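Local atomic coordinates of transcriptional regulator (Corynebacterium diphtheriae, PDB entry 3LMM), a protein that is of uncharacterised function but probably acts as a transcriptional regulator, joining a Schlafen AlbA-type domain to a RecG C-terminal-like region and helix-turn-helix-type regions. Residues D175-V180 with A354-L359; R237-L242 with N307-R312; A274-N279 with I296-V301; G337-A342 with I393-G398. All coordinates share one frame; numbering follows the deposited sequence.

Contact 1. Residues D175-V180 with A354-L359; sequences DPMAQV and ARYPAL
Methyl CE of Met177, a residue present as selenomethionine, stands over the centre of the Tyr356 ring, 3.4 Å from the ring centroid and 12° off the ring normal. This is a CH-pi contact, and because SE lies farther out above the same face it is also a Met-aromatic one. The side chain gets there by folding: CG leaves anti to the backbone N (chi1 -159°), and bends at chi2 and chi3 then carry the methyl back over the ring. Arg355 CG lies against the opposite face, so that Tyr356 is held between two aliphatic groups.

On the selenomethionine side of the ring the two segments pack closely, with Met177, Ala358 and Leu359 all buried. Met177 CG runs alongside Leu359, 3.5 Å from Leu359 CB, while Met177 CB lies 3.6 Å from Ala358 CB. The Ala358 methyl is set against the backbone joining Met177 to Ala178, and Ala358 CB is also 3.4 Å from Ala178 CB. The 3-10 turn 176-178 is thereby brought close to the first turn of helix 357-365, and helix 226-232 closes over Met177 and Leu359.

The outer side is looser. Pro176 CG comes to Tyr356 CD1 at 4.2 Å, near the plane of the ring, and Pro176, Tyr356 and Pro357 are all partly exposed. The Tyr356 hydroxyl is hydrogen-bonded to Asp313 O.

No hydrogen bond links 175-180 to 354-359. Their association therefore rests on apolar burial and on the dispersion attraction between a polarisable side-chain end and an aromatic face.

Contact 2. Residues R237-L242 with N307-R312; sequences RTAIEL and NAMIHR
Met309, Arg312 and Ala239 make up most of this interface, and they divide it into an apolar and a polar half. In the first half Met309, a selenomethionine here, sends its methyl to the small side chain of Ala239, with CE 3.7 Å from Ala239 CB. Met309 starts off along the side of the 237-242 segment, and the bend at chi2 (66°) brings its end across. Ile240 joins from the strand, its CG2 4.3 Å from Met309 SE, and Ile320 of the adjacent strand touches both residues.

These contacts are the familiar layering of an alpha/beta fold, in which one face of a helix beds onto a sheet. Helix 298-311 packs on the six-stranded mixed sheet through its last turns, near the start of strand 240-245, consistent with a fold of the histidine-kinase-type ATPase kind.

Arg312, where the chain leaves helical geometry, carries the polar half. Its side chain runs extended from CG to NE and brings the guanidinium edge-on to Ala239 O, with Arg312 NE 3.7 Å from that oxygen, a long approach. Arg237 NH1 lies over a face of the same guanidinium, 4.4 Å from Arg312 NH2. Backbone oxygens probably ease this proximity of like charges: Arg316 O takes a hydrogen bond from Arg237 NH1, and Ser317 O receives weak ones from Arg237 NE and Arg312 NH2.

Contact 3. Residues A274-N279 with I296-V301; sequences ALNVVN and IPRLAV
Arg298 reaches from the start of its own helix to the end of another, meeting Asn276 and Asn279 on the way. From CB, the chain sets CG anti to the carbonyl carbon and then bends at chi2 (-83°), which takes Arg298 CD to 3.5 Å from Asn276 OD1. Arg298 NE follows, 3.3 Å from Asn276 OD1, but at an angle too poor for a hydrogen bond. Asn276 OD1 in fact lies over one face of the guanidinium, offset toward its rim, with the amide plane turned 50° from it; CZ and NH2 pass beneath the same oxygen. At the tip, Arg298 NH1 lies 3.5 Å from Asn279 O, which is near the guanidinium plane at its edge.

Deeper in, Leu275 and Val301 meet tip to tip, with Leu275 CD2 3.6 Å from Val301 CG1. The side chain of Asn279 crosses Ile296 obliquely.

The C-terminal end of helix 264-278 is thus joined to the N-terminal end of helix 298-311. Beneath the pair lies the six-stranded sheet, where Leu275 touches Leu242 of strand 240-245 and both Asn279 and Ile296 touch Trp324 of strand 320-325. Pro297 faces helix 373-385.

Contact 4. Residues G337-A342 with I393-G398; sequences GGFPAA and IEEIAG
A single hydrogen bond crosses this contact, from the backbone N of Phe339 to Glu395 OE1. It is 2.9 Å long but bent, with an N-H...O angle of 132°, and the donor meets the oxygen from above the carboxylate plane, 47° out of it. Glu395 gets across by holding CG anti to its backbone N (chi1 -170°) and continuing extended, so that its carboxylate arrives beside Gly338 and Phe339. With no side chain in the way at Gly338, Glu395 CD comes within 3.9 Å of Gly338 CA.

Van der Waals contacts belong mainly to the Phe339 ring. It slides past Glu395 in the opposite direction, and the glutamate's aliphatic base lies over one ring face, with Glu395 CB 4.2 Å from Phe339 CE1. At the far end Phe339 CZ is 4.1 Å from Ile393 CG1. Ile393 O lies near the ring plane at its edge, and Val401 of strand 400-406 adds a further apolar neighbour.

A backbone hydrogen bond joins Gly337 to Pro399, and the Arg355 side chain donates through NH1 to Gly338 O. The start of the loop, Gly337 to Phe339, is thus held beside strand 392-396 of the six-stranded sheet, while Ala341 and Ala342 are poorly ordered. Since Glu395 is exposed, solvent probably screens the carboxylate, so this bent bond is likely to be modest in strength, and the ring contacts presumably share the work.

In the fold
Contacts 2, 3 and 4 all adjoin the six-stranded mixed sheet. Contacts 2 and 3, their centres about 16 Å apart, use the two ends of helix 298-311 and touch where Leu242 meets Leu275 and Val278. Contact 4 lies at strand 392-396, its centre about 15 Å from that of contact 2. Arg355 ties contact 1 to two others, through probable hydrogen bonds to His311 O and Gly338 O. Along the chain, contact 3 is nested within contact 2 and both within the loop closed by contact 1, whereas contact 4 alternates with contact 1. The segment that follows helix 161-171 is thereby joined to the same compact alpha/beta region as the others.

Contact 1. Residues D175-V180 with A354-L359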
loop_
_atom_site.group_PDB
_atom_site.type_symbol
_atom_site.label_atom_id
_atom_site.label_comp_id
_atom_site.label_asym_id
_atom_site.label_seq_id
_atom_site.Cartn_x
_atom_site.Cartn_y
_atom_site.Cartn_z
ATOM N N ASP A 175 -16.498 10.230 5.086
ATOM C CA ASP A 175 -15.086 10.515 4.835
ATOM C C ASP A 175 -14.927 12.007 4.953
ATOM O O ASP A 175 -15.145 12.742 3.994
ATOM C CB ASP A 175 -14.648 10.071 3.440
ATOM C CG ASP A 175 -14.403 8.587 3.361
ATOM O OD1 ASP A 175 -14.063 7.987 4.410
ATOM O OD2 ASP A 175 -14.532 8.024 2.248
ATOM N N PRO A 176 -14.522 12.473 6.135
ATOM C CA PRO A 176 -14.353 13.907 6.352
ATOM C C PRO A 176 -13.616 14.657 5.242
ATOM O O PRO A 176 -14.024 15.753 4.845
ATOM C CB PRO A 176 -13.637 13.962 7.701
ATOM C CG PRO A 176 -12.945 12.632 7.791
ATOM C CD PRO A 176 -13.948 11.693 7.245
HETATM N N MSE A 177 -12.557 14.051 4.721
HETATM C CA MSE A 177 -11.749 14.682 3.693
HETATM C C MSE A 177 -12.413 14.650 2.321
HETATM O O MSE A 177 -11.878 15.187 1.340
HETATM C CB MSE A 177 -10.378 14.007 3.653
HETATM C CG MSE A 177 -9.297 14.839 3.010
HETATM SE SE MSE A 177 -8.967 16.514 3.927
HETATM C CE MSE A 177 -7.920 15.865 5.396
ATOM N N ALA A 178 -13.595 14.040 2.258
ATOM C CA ALA A 178 -14.357 13.928 1.007
ATOM C C ALA A 178 -15.598 14.807 1.015
ATOM O O ALA A 178 -16.269 14.941 -0.006
ATOM C CB ALA A 178 -14.758 12.471 0.768
ATOM N N GLN A 179 -15.883 15.406 2.167
ATOM C CA GLN A 179 -17.052 16.265 2.322
ATOM C C GLN A 179 -17.017 17.487 1.408
ATOM O O GLN A 179 -15.943 17.949 1.040
ATOM C CB GLN A 179 -17.167 16.724 3.771
ATOM C CG GLN A 179 -18.372 17.593 4.043
ATOM C CD GLN A 179 -18.384 18.146 5.451
ATOM O OE1 GLN A 179 -18.681 17.431 6.409
ATOM N NE2 GLN A 179 -18.029 19.424 5.588
ATOM N N VAL A 180 -18.188 18.009 1.048
ATOM C CA VAL A 180 -18.251 19.177 0.173
ATOM C C VAL A 180 -17.901 20.448 0.920
ATOM O O VAL A 180 -18.236 20.591 2.095
ATOM C CB VAL A 180 -19.653 19.375 -0.449
ATOM C CG1 VAL A 180 -19.638 20.588 -1.379
ATOM C CG2 VAL A 180 -20.066 18.131 -1.231
ATOM N N ALA A 354 -5.847 4.498 5.935
ATOM C CA ALA A 354 -5.316 5.832 6.196
ATOM C C ALA A 354 -6.280 6.680 7.009
ATOM O O ALA A 354 -7.470 6.399 7.051
ATOM C CB ALA A 354 -4.995 6.525 4.886
ATOM N N ARG A 355 -5.752 7.712 7.659
ATOM C CA ARG A 355 -6.570 8.597 8.471
ATOM C C ARG A 355 -7.611 9.274 7.578
ATOM O O ARG A 355 -8.807 9.317 7.892
ATOM C CB ARG A 355 -5.704 9.666 9.137
ATOM C CG ARG A 355 -6.472 10.657 9.993
ATOM C CD ARG A 355 -5.611 11.847 10.341
ATOM N NE ARG A 355 -4.374 11.460 11.014
ATOM C CZ ARG A 355 -4.310 10.974 12.253
ATOM N NH1 ARG A 355 -3.140 10.640 12.792
ATOM N NH2 ARG A 355 -5.419 10.822 12.962
ATOM N N TYR A 356 -7.155 9.795 6.451
ATOM C CA TYR A 356 -8.053 10.461 5.539
ATOM C C TYR A 356 -8.088 9.729 4.201
ATOM O O TYR A 356 -7.424 10.123 3.236
ATOM C CB TYR A 356 -7.602 11.912 5.343
ATOM C CG TYR A 356 -7.602 12.740 6.613
ATOM C CD1 TYR A 356 -8.785 12.988 7.295
ATOM C CD2 TYR A 356 -6.423 13.294 7.115
ATOM C CE1 TYR A 356 -8.808 13.769 8.442
ATOM C CE2 TYR A 356 -6.421 14.085 8.265
ATOM C CZ TYR A 356 -7.623 14.321 8.926
ATOM O OH TYR A 356 -7.668 15.110 10.059
ATOM N N PRO A 357 -8.862 8.636 4.126
ATOM C CA PRO A 357 -8.988 7.853 2.896
ATOM C C PRO A 357 -9.236 8.752 1.686
ATOM O O PRO A 357 -8.604 8.585 0.653
ATOM C CB PRO A 357 -10.180 6.942 3.193
ATOM C CG PRO A 357 -10.015 6.669 4.642
ATOM C CD PRO A 357 -9.675 8.042 5.200
ATOM N N ALA A 358 -10.144 9.709 1.828
ATOM C CA ALA A 358 -10.428 10.626 0.740
ATOM C C ALA A 358 -9.146 11.311 0.247
ATOM O O ALA A 358 -8.866 11.339 -0.954
ATOM C CB ALA A 358 -11.440 11.666 1.187
ATOM N N LEU A 359 -8.363 11.852 1.175
ATOM C CA LEU A 359 -7.120 12.549 0.830
ATOM C C LEU A 359 -6.167 11.589 0.152
ATOM O O LEU A 359 -5.525 11.928 -0.843
ATOM C CB LEU A 359 -6.442 13.101 2.092
ATOM C CG LEU A 359 -5.588 14.380 2.086
ATOM C CD1 LEU A 359 -4.271 14.073 2.780
ATOM C CD2 LEU A 359 -5.357 14.896 0.680
#

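Contact 2. Residues R237-L242 with N307-R312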
loop_
_atom_site.group_PDB
_atom_site.type_symbol
_atom_site.label_atom_id
_atom_site.label_comp_id
_atom_site.label_asym_id
_atom_site.label_seq_id
_atom_site.Cartn_x
_atom_site.Cartn_y
_atom_site.Cartn_z
ATOM N N ARG A 237 -1.494 28.877 5.622
ATOM C CA ARG A 237 -0.671 28.431 6.739
ATOM C C ARG A 237 0.367 27.431 6.274
ATOM O O ARG A 237 0.220 26.805 5.231
ATOM C CB ARG A 237 -1.525 27.824 7.857
ATOM C CG ARG A 237 -1.686 26.316 7.883
ATOM C CD ARG A 237 -1.905 25.919 9.329
ATOM N NE ARG A 237 -2.356 24.550 9.573
ATOM C CZ ARG A 237 -3.476 24.024 9.084
ATOM N NH1 ARG A 237 -3.803 22.768 9.382
ATOM N NH2 ARG A 237 -4.257 24.741 8.276
ATOM N N THR A 238 1.431 27.299 7.047
ATOM C CA THR A 238 2.484 26.387 6.687
ATOM C C THR A 238 2.070 24.966 6.969
ATOM O O THR A 238 1.627 24.638 8.071
ATOM C CB THR A 238 3.747 26.734 7.443
ATOM O OG1 THR A 238 4.196 28.018 7.001
ATOM C CG2 THR A 238 4.828 25.701 7.195
ATOM N N ALA A 239 2.198 24.114 5.960
ATOM C CA ALA A 239 1.820 22.718 6.119
ATOM C C ALA A 239 3.021 21.895 6.526
ATOM O O ALA A 239 2.917 20.984 7.346
ATOM C CB ALA A 239 1.235 22.188 4.820
ATOM N N ILE A 240 4.169 22.245 5.958
ATOM C CA ILE A 240 5.400 21.523 6.233
ATOM C C ILE A 240 6.574 22.475 6.044
ATOM O O ILE A 240 6.525 23.370 5.202
ATOM C CB ILE A 240 5.526 20.331 5.250
ATOM C CG1 ILE A 240 6.698 19.452 5.611
ATOM C CG2 ILE A 240 5.678 20.833 3.822
ATOM C CD1 ILE A 240 6.595 18.097 5.007
ATOM N N GLU A 241 7.622 22.310 6.840
ATOM C CA GLU A 241 8.785 23.185 6.704
ATOM C C GLU A 241 10.071 22.453 7.059
ATOM O O GLU A 241 10.045 21.456 7.772
ATOM C CB GLU A 241 8.612 24.419 7.589
ATOM C CG GLU A 241 8.292 24.093 9.035
ATOM C CD GLU A 241 8.160 25.330 9.903
ATOM O OE1 GLU A 241 7.313 26.203 9.593
ATOM O OE2 GLU A 241 8.897 25.425 10.910
ATOM N N LEU A 242 11.193 22.958 6.563
ATOM C CA LEU A 242 12.482 22.326 6.806
ATOM C C LEU A 242 13.445 23.156 7.646
ATOM O O LEU A 242 13.498 24.383 7.526
ATOM C CB LEU A 242 13.146 21.989 5.468
ATOM C CG LEU A 242 14.569 21.409 5.463
ATOM C CD1 LEU A 242 14.561 19.971 6.003
ATOM C CD2 LEU A 242 15.108 21.441 4.046
ATOM N N ASN A 307 4.132 10.538 2.701
ATOM C CA ASN A 307 3.492 9.807 3.763
ATOM C C ASN A 307 2.929 10.694 4.844
ATOM O O ASN A 307 1.792 10.499 5.283
ATOM C CB ASN A 307 4.445 8.780 4.346
ATOM C CG ASN A 307 3.857 7.388 4.311
ATOM O OD1 ASN A 307 3.312 6.956 3.282
ATOM N ND2 ASN A 307 3.960 6.670 5.432
ATOM N N ALA A 308 3.713 11.671 5.278
ATOM C CA ALA A 308 3.259 12.604 6.303
ATOM C C ALA A 308 2.172 13.497 5.701
ATOM O O ALA A 308 1.099 13.652 6.270
ATOM C CB ALA A 308 4.430 13.447 6.775
HETATM N N MSE A 309 2.464 14.056 4.530
HETATM C CA MSE A 309 1.549 14.941 3.818
HETATM C C MSE A 309 0.158 14.344 3.632
HETATM O O MSE A 309 -0.810 15.065 3.398
HETATM C CB MSE A 309 2.142 15.260 2.451
HETATM C CG MSE A 309 1.772 16.602 1.901
HETATM SE SE MSE A 309 2.523 17.970 2.992
HETATM C CE MSE A 309 1.408 19.417 2.327
ATOM N N ILE A 310 0.071 13.025 3.740
ATOM C CA ILE A 310 -1.179 12.296 3.559
ATOM C C ILE A 310 -1.807 11.809 4.857
ATOM O O ILE A 310 -3.024 11.797 4.981
ATOM C CB ILE A 310 -0.949 11.071 2.637
ATOM C CG1 ILE A 310 -0.624 11.556 1.221
ATOM C CG2 ILE A 310 -2.156 10.157 2.643
ATOM C CD1 ILE A 310 -0.400 10.447 0.211
ATOM N N HIS A 311 -0.985 11.393 5.815
ATOM C CA HIS A 311 -1.513 10.887 7.074
ATOM C C HIS A 311 -1.386 11.844 8.240
ATOM O O HIS A 311 -1.658 11.477 9.377
ATOM C CB HIS A 311 -0.860 9.552 7.412
ATOM C CG HIS A 311 -1.099 8.502 6.372
ATOM N ND1 HIS A 311 -0.484 8.526 5.138
ATOM C CD2 HIS A 311 -1.928 7.433 6.357
ATOM C CE1 HIS A 311 -0.923 7.514 4.406
ATOM N NE2 HIS A 311 -1.801 6.836 5.125
ATOM N N ARG A 312 -0.972 13.075 7.948
ATOM C CA ARG A 312 -0.822 14.158 8.927
ATOM C C ARG A 312 -2.141 14.292 9.674
ATOM O O ARG A 312 -3.144 13.699 9.279
ATOM C CB ARG A 312 -0.551 15.440 8.154
ATOM C CG ARG A 312 -0.436 16.678 8.969
ATOM C CD ARG A 312 -0.382 17.847 8.024
ATOM N NE ARG A 312 0.026 19.095 8.655
ATOM C CZ ARG A 312 -0.473 19.572 9.788
ATOM N NH1 ARG A 312 -1.414 18.898 10.444
ATOM N NH2 ARG A 312 -0.030 20.737 10.250
#

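Contact 3. Residues A274-N279 with I296-V301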
loop_
_atom_site.group_PDB
_atom_site.type_symbol
_atom_site.label_atom_id
_atom_site.label_comp_id
_atom_site.label_asym_id
_atom_site.label_seq_id
_atom_site.Cartn_x
_atom_site.Cartn_y
_atom_site.Cartn_z
ATOM N N ALA A 274 13.860 22.147 -2.321
ATOM C CA ALA A 274 14.919 22.515 -1.389
ATOM C C ALA A 274 15.560 21.294 -0.760
ATOM O O ALA A 274 16.735 21.311 -0.416
ATOM C CB ALA A 274 14.358 23.428 -0.301
ATOM N N LEU A 275 14.787 20.228 -0.620
ATOM C CA LEU A 275 15.307 19.016 -0.023
ATOM C C LEU A 275 16.306 18.347 -0.962
ATOM O O LEU A 275 17.276 17.740 -0.516
ATOM C CB LEU A 275 14.153 18.077 0.304
ATOM C CG LEU A 275 14.367 17.186 1.519
ATOM C CD1 LEU A 275 15.064 17.942 2.632
ATOM C CD2 LEU A 275 13.029 16.679 1.971
ATOM N N ASN A 276 16.065 18.483 -2.262
ATOM C CA ASN A 276 16.924 17.906 -3.291
ATOM C C ASN A 276 18.324 18.512 -3.201
ATOM O O ASN A 276 19.311 17.899 -3.600
ATOM C CB ASN A 276 16.325 18.184 -4.681
ATOM C CG ASN A 276 16.839 17.228 -5.755
ATOM O OD1 ASN A 276 16.540 16.032 -5.725
ATOM N ND2 ASN A 276 17.610 17.752 -6.713
ATOM N N VAL A 277 18.406 19.720 -2.668
ATOM C CA VAL A 277 19.681 20.410 -2.544
ATOM C C VAL A 277 20.422 20.043 -1.273
ATOM O O VAL A 277 21.647 19.945 -1.252
ATOM C CB VAL A 277 19.480 21.929 -2.521
ATOM C CG1 VAL A 277 20.819 22.635 -2.298
ATOM C CG2 VAL A 277 18.823 22.375 -3.813
ATOM N N VAL A 278 19.664 19.877 -0.202
ATOM C CA VAL A 278 20.229 19.548 1.086
ATOM C C VAL A 278 20.777 18.140 1.022
ATOM O O VAL A 278 21.779 17.826 1.661
ATOM C CB VAL A 278 19.148 19.644 2.156
ATOM C CG1 VAL A 278 19.732 19.384 3.517
ATOM C CG2 VAL A 278 18.513 21.020 2.096
ATOM N N ASN A 279 20.106 17.298 0.241
ATOM C CA ASN A 279 20.530 15.921 0.068
ATOM C C ASN A 279 21.778 15.890 -0.807
ATOM O O ASN A 279 21.789 15.306 -1.888
ATOM C CB ASN A 279 19.434 15.108 -0.588
ATOM C CG ASN A 279 19.587 13.644 -0.319
ATOM O OD1 ASN A 279 18.784 12.829 -0.758
ATOM N ND2 ASN A 279 20.622 13.295 0.419
ATOM N N ILE A 296 20.909 10.045 0.924
ATOM C CA ILE A 296 19.830 9.105 1.195
ATOM C C ILE A 296 19.000 8.980 -0.070
ATOM O O ILE A 296 18.663 9.976 -0.709
ATOM C CB ILE A 296 18.944 9.498 2.417
ATOM C CG1 ILE A 296 18.186 10.780 2.167
ATOM C CG2 ILE A 296 19.807 9.648 3.653
ATOM C CD1 ILE A 296 17.348 11.178 3.385
ATOM N N PRO A 297 18.689 7.742 -0.468
ATOM C CA PRO A 297 17.901 7.497 -1.678
ATOM C C PRO A 297 16.688 8.390 -1.858
ATOM O O PRO A 297 15.773 8.381 -1.045
ATOM C CB PRO A 297 17.541 6.023 -1.564
ATOM C CG PRO A 297 17.650 5.736 -0.076
ATOM C CD PRO A 297 18.878 6.503 0.303
ATOM N N ARG A 298 16.695 9.153 -2.944
ATOM C CA ARG A 298 15.605 10.065 -3.264
ATOM C C ARG A 298 14.220 9.487 -2.940
ATOM O O ARG A 298 13.410 10.121 -2.253
ATOM C CB ARG A 298 15.689 10.446 -4.741
ATOM C CG ARG A 298 16.938 11.242 -5.066
ATOM C CD ARG A 298 16.725 12.701 -4.755
ATOM N NE ARG A 298 17.956 13.393 -4.375
ATOM C CZ ARG A 298 18.971 13.638 -5.197
ATOM N NH1 ARG A 298 20.045 14.277 -4.744
ATOM N NH2 ARG A 298 18.913 13.240 -6.463
ATOM N N LEU A 299 13.958 8.278 -3.427
ATOM C CA LEU A 299 12.686 7.607 -3.191
ATOM C C LEU A 299 12.337 7.592 -1.713
ATOM O O LEU A 299 11.241 7.991 -1.313
ATOM C CB LEU A 299 12.764 6.171 -3.674
ATOM C CG LEU A 299 11.463 5.417 -3.460
ATOM C CD1 LEU A 299 10.454 5.844 -4.527
ATOM C CD2 LEU A 299 11.729 3.928 -3.537
ATOM N N ALA A 300 13.275 7.104 -0.907
ATOM C CA ALA A 300 13.070 7.031 0.527
ATOM C C ALA A 300 12.590 8.381 1.067
ATOM O O ALA A 300 11.640 8.435 1.844
ATOM C CB ALA A 300 14.360 6.611 1.206
ATOM N N VAL A 301 13.229 9.469 0.642
ATOM C CA VAL A 301 12.846 10.805 1.102
ATOM C C VAL A 301 11.432 11.194 0.679
ATOM O O VAL A 301 10.584 11.485 1.516
ATOM C CB VAL A 301 13.809 11.885 0.580
ATOM C CG1 VAL A 301 13.419 13.241 1.140
ATOM C CG2 VAL A 301 15.221 11.542 0.973
#

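Contact 4. Residues G337-A342 with I393-G398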
loop_
_atom_site.group_PDB
_atom_site.type_symbol
_atom_site.label_atom_id
_atom_site.label_comp_id
_atom_site.label_asym_id
_atom_site.label_seq_id
_atom_site.Cartn_x
_atom_site.Cartn_y
_atom_site.Cartn_z
ATOM N N GLY A 337 0.030 14.373 15.173
ATOM C CA GLY A 337 -0.925 13.284 15.280
ATOM C C GLY A 337 -0.242 12.003 15.711
ATOM O O GLY A 337 0.984 11.945 15.771
ATOM N N GLY A 338 -1.034 10.979 16.010
ATOM C CA GLY A 338 -0.469 9.711 16.426
ATOM C C GLY A 338 -1.196 8.519 15.837
ATOM O O GLY A 338 -2.282 8.665 15.276
ATOM N N PHE A 339 -0.594 7.339 15.963
ATOM C CA PHE A 339 -1.176 6.095 15.454
ATOM C C PHE A 339 -2.597 5.896 15.961
ATOM O O PHE A 339 -2.827 5.885 17.176
ATOM C CB PHE A 339 -0.347 4.898 15.914
ATOM C CG PHE A 339 1.064 4.920 15.442
ATOM C CD1 PHE A 339 2.047 4.225 16.134
ATOM C CD2 PHE A 339 1.415 5.621 14.302
ATOM C CE1 PHE A 339 3.363 4.233 15.699
ATOM C CE2 PHE A 339 2.724 5.635 13.859
ATOM C CZ PHE A 339 3.702 4.939 14.558
ATOM N N PRO A 340 -3.563 5.708 15.044
ATOM C CA PRO A 340 -4.954 5.504 15.467
ATOM C C PRO A 340 -5.099 4.349 16.467
ATOM O O PRO A 340 -4.399 3.343 16.358
ATOM C CB PRO A 340 -5.683 5.243 14.145
ATOM C CG PRO A 340 -4.608 4.678 13.263
ATOM C CD PRO A 340 -3.429 5.551 13.586
ATOM N N ALA A 341 -5.996 4.506 17.443
ATOM C CA ALA A 341 -6.228 3.478 18.463
ATOM C C ALA A 341 -6.430 2.116 17.809
ATOM O O ALA A 341 -7.562 1.721 17.527
ATOM C CB ALA A 341 -7.451 3.843 19.310
ATOM N N ALA A 342 -5.321 1.412 17.573
ATOM C CA ALA A 342 -5.321 0.088 16.943
ATOM C C ALA A 342 -3.928 -0.228 16.401
ATOM O O ALA A 342 -3.408 -1.335 16.585
ATOM C CB ALA A 342 -6.338 0.039 15.793
ATOM N N ILE A 393 10.102 4.319 12.430
ATOM C CA ILE A 393 8.943 5.180 12.581
ATOM C C ILE A 393 8.205 4.899 13.901
ATOM O O ILE A 393 7.511 3.900 14.024
ATOM C CB ILE A 393 8.005 5.039 11.329
ATOM C CG1 ILE A 393 6.599 5.508 11.668
ATOM C CG2 ILE A 393 7.989 3.610 10.821
ATOM C CD1 ILE A 393 5.691 5.478 10.466
ATOM N N GLU A 394 8.388 5.791 14.879
ATOM C CA GLU A 394 7.756 5.664 16.191
ATOM C C GLU A 394 6.924 6.897 16.571
ATOM O O GLU A 394 7.118 7.984 16.007
ATOM C CB GLU A 394 8.806 5.439 17.282
ATOM C CG GLU A 394 9.618 6.693 17.595
ATOM C CD GLU A 394 10.272 6.657 18.974
ATOM O OE1 GLU A 394 9.543 6.458 19.983
ATOM O OE2 GLU A 394 11.513 6.847 19.051
ATOM N N GLU A 395 6.012 6.715 17.536
ATOM C CA GLU A 395 5.131 7.782 18.031
ATOM C C GLU A 395 5.829 8.591 19.123
ATOM O O GLU A 395 6.409 8.044 20.060
ATOM C CB GLU A 395 3.822 7.194 18.584
ATOM C CG GLU A 395 2.753 8.256 18.887
ATOM C CD GLU A 395 1.364 7.679 19.211
ATOM O OE1 GLU A 395 0.826 6.901 18.398
ATOM O OE2 GLU A 395 0.800 8.011 20.280
ATOM N N ILE A 396 5.765 9.903 18.981
ATOM C CA ILE A 396 6.386 10.814 19.917
ATOM C C ILE A 396 5.337 11.585 20.692
ATOM O O ILE A 396 4.269 11.895 20.160
ATOM C CB ILE A 396 7.298 11.808 19.167
ATOM C CG1 ILE A 396 8.609 11.116 18.814
ATOM C CG2 ILE A 396 7.503 13.071 19.984
ATOM C CD1 ILE A 396 9.346 10.526 20.011
ATOM N N ALA A 397 5.638 11.888 21.953
ATOM C CA ALA A 397 4.711 12.646 22.783
ATOM C C ALA A 397 4.388 13.975 22.093
ATOM O O ALA A 397 5.285 14.753 21.753
ATOM C CB ALA A 397 5.319 12.890 24.156
ATOM N N GLY A 398 3.098 14.216 21.883
ATOM C CA GLY A 398 2.664 15.432 21.231
ATOM C C GLY A 398 1.152 15.569 21.205
ATOM O O GLY A 398 0.613 16.480 21.839
#